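Local coordinates for protein TetR family transcriptional regulator (Mycobacterium smegmatis, PDB 5XS9) that probably binds operator DNA as a dimer and represses genes of biotin metabolism, at residues H57-A62 with D84-H89; A22-R27 with E49-V54. All coordinates share one frame; numbering follows the deposited sequence.

Contact 1. Residues H57-A62 with D84-H89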
ATOM      1  N   HIS A  57       7.156  17.618   2.498  1.00 39.34           N
ATOM      2  CA  HIS A  57       8.146  18.211   1.630  1.00 40.11           C
ATOM      3  C   HIS A  57       8.126  17.518   0.279  1.00 44.91           C
ATOM      4  O   HIS A  57       8.161  18.180  -0.761  1.00 42.54           O
ATOM      5  CB  HIS A  57       9.535  18.087   2.287  1.00 42.74           C
ATOM      6  CG  HIS A  57      10.636  18.675   1.474  1.00 42.38           C
ATOM      7  ND1 HIS A  57      11.671  17.923   0.970  1.00 51.88           N
ATOM      8  CD2 HIS A  57      10.875  19.942   1.088  1.00 44.33           C
ATOM      9  CE1 HIS A  57      12.481  18.697   0.277  1.00 49.79           C
ATOM     10  NE2 HIS A  57      12.012  19.924   0.322  1.00 51.76           N
ATOM     11  N   ILE A  58       8.126  16.184   0.306  1.00 38.93           N
ATOM     12  CA  ILE A  58       7.960  15.292  -0.872  1.00 41.64           C
ATOM     13  C   ILE A  58       6.687  15.651  -1.663  1.00 37.12           C
ATOM     14  O   ILE A  58       6.651  15.556  -2.875  1.00 41.86           O
ATOM     15  CB  ILE A  58       7.881  13.788  -0.373  1.00 45.70           C
ATOM     16  CG1 ILE A  58       9.266  13.265  -0.051  1.00 56.76           C
ATOM     17  CG2 ILE A  58       7.282  12.802  -1.342  1.00 52.18           C
ATOM     18  CD1 ILE A  58       9.185  11.949   0.719  1.00 59.46           C
ATOM     19  N   LEU A  59       5.641  16.010  -0.974  1.00 38.67           N
ATOM     20  CA  LEU A  59       4.337  16.252  -1.580  1.00 37.11           C
ATOM     21  C   LEU A  59       4.088  17.746  -1.913  1.00 47.99           C
ATOM     22  O   LEU A  59       3.011  18.088  -2.422  1.00 46.85           O
ATOM     23  CB  LEU A  59       3.233  15.808  -0.563  1.00 33.52           C
ATOM     24  CG  LEU A  59       3.092  14.314  -0.314  1.00 37.65           C
ATOM     25  CD1 LEU A  59       2.105  14.036   0.796  1.00 40.08           C
ATOM     26  CD2 LEU A  59       2.720  13.579  -1.585  1.00 46.24           C
ATOM     27  N   ARG A  60       5.034  18.621  -1.575  1.00 53.50           N
ATOM     28  CA  ARG A  60       5.067  20.005  -2.079  1.00 64.77           C
ATOM     29  C   ARG A  60       4.629  20.125  -3.559  1.00 55.83           C
ATOM     30  O   ARG A  60       3.699  20.836  -3.847  1.00 65.14           O
ATOM     31  CB  ARG A  60       6.484  20.529  -1.904  1.00 73.87           C
ATOM     32  CG  ARG A  60       6.793  21.953  -2.342  1.00 90.16           C
ATOM     33  CD  ARG A  60       8.198  22.329  -1.860  1.00 95.53           C
ATOM     34  NE  ARG A  60       9.126  21.178  -1.910  1.00 98.88           N
ATOM     35  CZ  ARG A  60       9.923  20.830  -2.929  1.00 97.90           C
ATOM     36  NH1 ARG A  60       9.977  21.547  -4.059  1.00107.60           N
ATOM     37  NH2 ARG A  60      10.688  19.739  -2.809  1.00 89.21           N
ATOM     38  N   THR A  61       5.236  19.382  -4.479  1.00 59.42           N
ATOM     39  CA  THR A  61       4.819  19.496  -5.864  1.00 69.54           C
ATOM     40  C   THR A  61       3.468  18.841  -6.193  1.00 62.52           C
ATOM     41  O   THR A  61       2.911  19.179  -7.211  1.00 59.43           O
ATOM     42  CB  THR A  61       5.835  18.924  -6.869  1.00 77.57           C
ATOM     43  OG1 THR A  61       5.898  17.474  -6.759  1.00 72.26           O
ATOM     44  CG2 THR A  61       7.173  19.603  -6.690  1.00 74.53           C
ATOM     45  N   ALA A  62       2.964  17.939  -5.353  1.00 48.54           N
ATOM     46  CA  ALA A  62       1.760  17.199  -5.647  1.00 50.54           C
ATOM     47  C   ALA A  62       0.474  18.040  -5.710  1.00 50.76           C
ATOM     48  O   ALA A  62      -0.484  17.663  -6.332  1.00 58.88           O
ATOM     49  CB  ALA A  62       1.572  16.072  -4.636  1.00 45.45           C
ATOM     50  N   ASP A  84       3.397  10.912  -9.179  1.00 37.76           N
ATOM     51  CA  ASP A  84       4.684  11.447  -9.661  1.00 38.42           C
ATOM     52  C   ASP A  84       5.539  11.964  -8.487  1.00 36.86           C
ATOM     53  O   ASP A  84       6.752  11.651  -8.384  1.00 35.35           O
ATOM     54  CB  ASP A  84       4.474  12.503 -10.770  1.00 41.04           C
ATOM     55  CG  ASP A  84       4.145  11.853 -12.181  1.00 60.63           C
ATOM     56  OD1 ASP A  84       4.338  10.606 -12.515  1.00 57.33           O
ATOM     57  OD2 ASP A  84       3.679  12.656 -12.996  1.00 65.06           O
ATOM     58  N   ALA A  85       4.917  12.638  -7.533  1.00 32.34           N
ATOM     59  CA  ALA A  85       5.672  13.066  -6.357  1.00 35.17           C
ATOM     60  C   ALA A  85       6.191  11.904  -5.534  1.00 36.74           C
ATOM     61  O   ALA A  85       7.350  11.914  -5.086  1.00 35.78           O
ATOM     62  CB  ALA A  85       4.890  14.041  -5.523  1.00 35.70           C
ATOM     63  N   LEU A  86       5.405  10.837  -5.384  1.00 32.70           N
ATOM     64  CA  LEU A  86       5.863   9.722  -4.627  1.00 32.08           C
ATOM     65  C   LEU A  86       7.032   9.013  -5.329  1.00 32.79           C
ATOM     66  O   LEU A  86       7.988   8.553  -4.689  1.00 34.48           O
ATOM     67  CB  LEU A  86       4.743   8.687  -4.378  1.00 33.44           C
ATOM     68  CG  LEU A  86       3.476   9.209  -3.694  1.00 35.62           C
ATOM     69  CD1 LEU A  86       2.323   8.203  -3.791  1.00 37.85           C
ATOM     70  CD2 LEU A  86       3.783   9.636  -2.257  1.00 35.56           C
ATOM     71  N   LEU A  87       6.931   8.903  -6.649  1.00 36.89           N
ATOM     72  CA  LEU A  87       7.979   8.231  -7.431  1.00 36.39           C
ATOM     73  C   LEU A  87       9.314   8.987  -7.512  1.00 36.55           C
ATOM     74  O   LEU A  87      10.303   8.412  -7.884  1.00 35.64           O
ATOM     75  CB  LEU A  87       7.498   7.938  -8.839  1.00 38.64           C
ATOM     76  CG  LEU A  87       6.432   6.851  -8.871  1.00 37.95           C
ATOM     77  CD1 LEU A  87       6.007   6.708 -10.327  1.00 39.27           C
ATOM     78  CD2 LEU A  87       6.889   5.521  -8.301  1.00 36.73           C
ATOM     79  N   SER A  88       9.293  10.235  -7.127  1.00 34.44           N
ATOM     80  CA  SER A  88      10.438  11.154  -7.192  1.00 37.03           C
ATOM     81  C   SER A  88      11.402  10.933  -6.080  1.00 43.02           C
ATOM     82  O   SER A  88      12.453  11.503  -6.146  1.00 42.53           O
ATOM     83  CB  SER A  88       9.939  12.639  -7.112  1.00 36.70           C
ATOM     84  OG  SER A  88       9.271  12.866  -8.295  1.00 47.01           O
ATOM     85  N   HIS A  89      11.018  10.224  -5.000  1.00 39.89           N
ATOM     86  CA  HIS A  89      11.909   9.914  -3.919  1.00 36.90           C
ATOM     87  C   HIS A  89      11.904   8.451  -3.597  1.00 41.72           C
ATOM     88  O   HIS A  89      10.859   7.830  -3.668  1.00 39.24           O
ATOM     89  CB  HIS A  89      11.500  10.700  -2.695  1.00 42.61           C
ATOM     90  CG  HIS A  89      11.481  12.168  -2.953  1.00 43.93           C
ATOM     91  ND1 HIS A  89      12.620  12.942  -2.899  1.00 46.98           N
ATOM     92  CD2 HIS A  89      10.488  12.979  -3.404  1.00 43.56           C
ATOM     93  CE1 HIS A  89      12.326  14.184  -3.247  1.00 45.54           C
ATOM     94  NE2 HIS A  89      11.047  14.223  -3.586  1.00 46.74           N
TER
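Ile58 lies over one face of the His89 imidazole, and its atoms can be followed outward from the backbone. CB is already within 4.1 Å of His89 CD2. From there the side chain forks. CG1 stands beside the backbone N and anti to the carbonyl carbon (chi1 -78°), which puts this branch above the ring: CG1 is 3.6 Å from His89 CD2 and 3.9 Å from the ring centroid, 27° off the ring normal. That geometry meets the definition of a CH-pi contact, with CG1 displaced toward the rim of the ring. The other branch, CG2, faces both His89 CD2 and Ala85 O, 3.8 Å from each. The extended tip, CD1, runs on past the imidazole and approaches His89 CB at 4.3 Å.

Beside this pair, the methyl of Ala85 sits against residues 58-62. Its CB is 3.5 Å from Ile58 O and also meets Thr61 OG1, while Ala62 CB packs on it at 4.0 Å. Leu59 and Leu86 start out directed away from the opposite segment, yet their CD2 methyls meet obliquely at 4.1 Å. Ser88 OG donates back to Asp84 O.

The contact joins the end region of helix 47-58, from the DNA-binding part, to helix 71-87 of the TetR C-terminal domain. Neighbouring helices surround it. Asp17 and Thr13 of helix 5-19 hydrogen-bond His89 ND1 and His57 ND1 respectively, and Val96 of helix 92-101 borders both Leu59 and Leu86.

No hydrogen bond crosses between the two segments, so their cohesion is dispersive, with the CH-pi contact adding direction. Asp17, bonded to ND1, probably helps fix the rotation of the ring, and its carboxylate would probably also favour a protonated imidazole, although the charge is not seen.

Contact 2. Residues A22-R27 with E49-V54; sequences ADLTMR and ELLGAV
No flat group comes between Leu24 and Met26 on one segment and Leu50, Leu51 and Val54 on the other. The guanidinium of Arg27 lies on the exposed side, where Thr25 OG1 sits over one of its faces, 3.7 Å above the plane and toward the rim. Across the contact itself everything is aliphatic or thioether.

Leu24 projects toward helix 47-58 with CG anti to the backbone N (chi1 179°), and its two methyls divide the work. CD1 meets Leu50 CD2 at 4.1 Å; CD2 touches Leu51 CD2 at 3.6 Å and also comes within 4.3 Å of Val54 CG2. Met26 approaches less directly: its chain bends at both chi2 and chi3 (each -79°), bringing SD 3.9 Å from Leu50 CD2. The same Leu50 methyl is thus shared by Leu24 and Met26. The backbones stay well apart, the nearest CA atoms, Met26 and Leu50, being 8.0 Å from each other, so side chains alone fill the interface.

Thr25, the N-cap of helix 26-33 with OG1 bonded to Arg28 N, lies between Leu24 and Met26 in sequence, its own side chain turned away. The contact packs the start of helix 26-33, in the TetR-type helix-turn-helix domain, on helix 47-58. Helix 5-19 closes one side through Ala12, which touches Leu24, Leu50 and Val54. Leu40 and Tyr41 reach Met26 from the segment between helices 26-33 and 47-58, and Leu95 of helix 92-101 meets Leu51 and Val54.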
ATOM      1  N   ALA A  22      14.650   3.020   5.692  1.00 48.58           N
ATOM      2  CA  ALA A  22      15.173   2.395   6.923  1.00 52.91           C
ATOM      3  C   ALA A  22      16.356   3.195   7.567  1.00 50.74           C
ATOM      4  O   ALA A  22      16.474   3.261   8.776  1.00 53.94           O
ATOM      5  CB  ALA A  22      15.545   0.922   6.657  1.00 53.16           C
ATOM      6  N   ASP A  23      17.161   3.851   6.745  1.00 47.64           N
ATOM      7  CA  ASP A  23      18.288   4.653   7.193  1.00 47.08           C
ATOM      8  C   ASP A  23      17.919   6.055   7.616  1.00 49.73           C
ATOM      9  O   ASP A  23      18.772   6.756   8.095  1.00 50.74           O
ATOM     10  CB  ASP A  23      19.315   4.768   6.057  1.00 56.14           C
ATOM     11  CG  ASP A  23      20.219   3.545   5.952  1.00 62.81           C
ATOM     12  OD1 ASP A  23      21.272   3.654   5.293  1.00 69.91           O
ATOM     13  OD2 ASP A  23      19.881   2.501   6.550  1.00 55.69           O
ATOM     14  N   LEU A  24      16.678   6.499   7.396  1.00 44.10           N
ATOM     15  CA  LEU A  24      16.254   7.811   7.874  1.00 46.39           C
ATOM     16  C   LEU A  24      15.841   7.717   9.326  1.00 50.62           C
ATOM     17  O   LEU A  24      14.697   7.407   9.625  1.00 44.27           O
ATOM     18  CB  LEU A  24      15.099   8.362   7.084  1.00 43.67           C
ATOM     19  CG  LEU A  24      14.562   9.712   7.511  1.00 51.43           C
ATOM     20  CD1 LEU A  24      15.656  10.775   7.505  1.00 54.48           C
ATOM     21  CD2 LEU A  24      13.461  10.071   6.541  1.00 48.78           C
ATOM     22  N   THR A  25      16.796   7.996  10.200  1.00 50.26           N
ATOM     23  CA  THR A  25      16.583   8.036  11.658  1.00 50.28           C
ATOM     24  C   THR A  25      17.072   9.364  12.174  1.00 50.89           C
ATOM     25  O   THR A  25      17.837  10.022  11.501  1.00 47.33           O
ATOM     26  CB  THR A  25      17.383   6.944  12.392  1.00 48.37           C
ATOM     27  OG1 THR A  25      18.784   7.177  12.210  1.00 52.92           O
ATOM     28  CG2 THR A  25      17.017   5.531  11.880  1.00 49.29           C
ATOM     29  N   MET A  26      16.626   9.738  13.368  1.00 44.96           N
ATOM     30  CA  MET A  26      17.053  10.960  13.990  1.00 47.87           C
ATOM     31  C   MET A  26      18.575  10.933  14.261  1.00 45.53           C
ATOM     32  O   MET A  26      19.273  11.953  14.063  1.00 43.08           O
ATOM     33  CB  MET A  26      16.222  11.216  15.254  1.00 50.76           C
ATOM     34  CG  MET A  26      14.731  11.525  14.973  1.00 51.10           C
ATOM     35  SD  MET A  26      14.477  13.213  14.433  1.00 55.17           S
ATOM     36  CE  MET A  26      14.504  14.293  15.849  1.00 55.51           C
ATOM     37  N   ARG A  27      19.107   9.785  14.682  1.00 50.89           N
ATOM     38  CA  ARG A  27      20.576   9.709  14.924  1.00 48.77           C
ATOM     39  C   ARG A  27      21.347   9.856  13.612  1.00 51.16           C
ATOM     40  O   ARG A  27      22.325  10.570  13.573  1.00 43.31           O
ATOM     41  CB  ARG A  27      21.006   8.456  15.682  1.00 56.87           C
ATOM     42  CG  ARG A  27      20.975   7.177  14.869  1.00 71.76           C
ATOM     43  CD  ARG A  27      21.157   5.926  15.719  1.00 72.50           C
ATOM     44  NE  ARG A  27      20.610   4.738  15.039  1.00 69.23           N
ATOM     45  CZ  ARG A  27      19.308   4.451  14.908  1.00 71.81           C
ATOM     46  NH1 ARG A  27      18.345   5.265  15.379  1.00 80.46           N
ATOM     47  NH2 ARG A  27      18.947   3.335  14.294  1.00 84.12           N
ATOM     48  N   GLU A  49       7.119  12.536  13.643  1.00 39.05           N
ATOM     49  CA  GLU A  49       6.975  13.906  13.204  1.00 36.56           C
ATOM     50  C   GLU A  49       7.973  14.208  12.165  1.00 36.02           C
ATOM     51  O   GLU A  49       7.692  14.972  11.269  1.00 40.52           O
ATOM     52  CB  GLU A  49       7.144  14.906  14.381  1.00 44.16           C
ATOM     53  CG  GLU A  49       5.984  14.862  15.381  1.00 44.70           C
ATOM     54  CD  GLU A  49       6.069  15.955  16.476  1.00 49.48           C
ATOM     55  OE1 GLU A  49       6.929  16.907  16.458  1.00 44.50           O
ATOM     56  OE2 GLU A  49       5.244  15.822  17.369  1.00 53.73           O
ATOM     57  N   LEU A  50       9.191  13.656  12.269  1.00 37.04           N
ATOM     58  CA  LEU A  50      10.183  13.941  11.228  1.00 37.35           C
ATOM     59  C   LEU A  50       9.671  13.355   9.914  1.00 36.59           C
ATOM     60  O   LEU A  50       9.728  13.980   8.883  1.00 38.90           O
ATOM     61  CB  LEU A  50      11.533  13.306  11.547  1.00 39.49           C
ATOM     62  CG  LEU A  50      12.560  13.285  10.386  1.00 39.77           C
ATOM     63  CD1 LEU A  50      12.891  14.678   9.940  1.00 46.48           C
ATOM     64  CD2 LEU A  50      13.811  12.494  10.707  1.00 48.31           C
ATOM     65  N   LEU A  51       9.193  12.126   9.947  1.00 36.65           N
ATOM     66  CA  LEU A  51       8.712  11.504   8.691  1.00 38.99           C
ATOM     67  C   LEU A  51       7.559  12.283   8.086  1.00 36.93           C
ATOM     68  O   LEU A  51       7.524  12.460   6.861  1.00 35.97           O
ATOM     69  CB  LEU A  51       8.345  10.037   8.921  1.00 39.02           C
ATOM     70  CG  LEU A  51       9.532   9.119   9.240  1.00 44.49           C
ATOM     71  CD1 LEU A  51       9.033   7.748   9.761  1.00 50.88           C
ATOM     72  CD2 LEU A  51      10.413   8.934   8.041  1.00 46.81           C
ATOM     73  N   GLY A  52       6.633  12.757   8.927  1.00 36.29           N
ATOM     74  CA  GLY A  52       5.554  13.672   8.484  1.00 38.91           C
ATOM     75  C   GLY A  52       6.026  14.938   7.723  1.00 37.77           C
ATOM     76  O   GLY A  52       5.446  15.321   6.693  1.00 37.11           O
ATOM     77  N   ALA A  53       7.072  15.588   8.223  1.00 37.92           N
ATOM     78  CA  ALA A  53       7.609  16.765   7.566  1.00 39.30           C
ATOM     79  C   ALA A  53       8.258  16.367   6.283  1.00 33.84           C
ATOM     80  O   ALA A  53       8.194  17.063   5.307  1.00 35.83           O
ATOM     81  CB  ALA A  53       8.654  17.437   8.470  1.00 43.40           C
ATOM     82  N   VAL A  54       8.971  15.253   6.275  1.00 34.70           N
ATOM     83  CA  VAL A  54       9.590  14.836   5.054  1.00 37.86           C
ATOM     84  C   VAL A  54       8.463  14.462   4.021  1.00 39.31           C
ATOM     85  O   VAL A  54       8.572  14.779   2.796  1.00 37.83           O
ATOM     86  CB  VAL A  54      10.513  13.632   5.267  1.00 39.48           C
ATOM     87  CG1 VAL A  54      10.881  13.024   3.947  1.00 38.67           C
ATOM     88  CG2 VAL A  54      11.761  14.010   6.031  1.00 37.85           C
TER

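Both contacts use helix 47-58, contact 2 over 49-54 and contact 1 at its C-terminal end, and their centres lie 16 Å apart with no touch beyond adjoining in sequence. Each is largely buried, but contact 1 sits about 7 Å from the centre of the chain and contact 2 about 15 Å. Contact 2 belongs to the hydrophobic centre of the DNA-binding domain and is purely aliphatic and thioether. Contact 1 adds an imidazole and backbone oxygens to its apolar contacts. Because helix 47-58 serves both, it links the DNA-binding part to the C-terminal domain, as in TetR-family proteins. Helix 5-19 is a further shared neighbour.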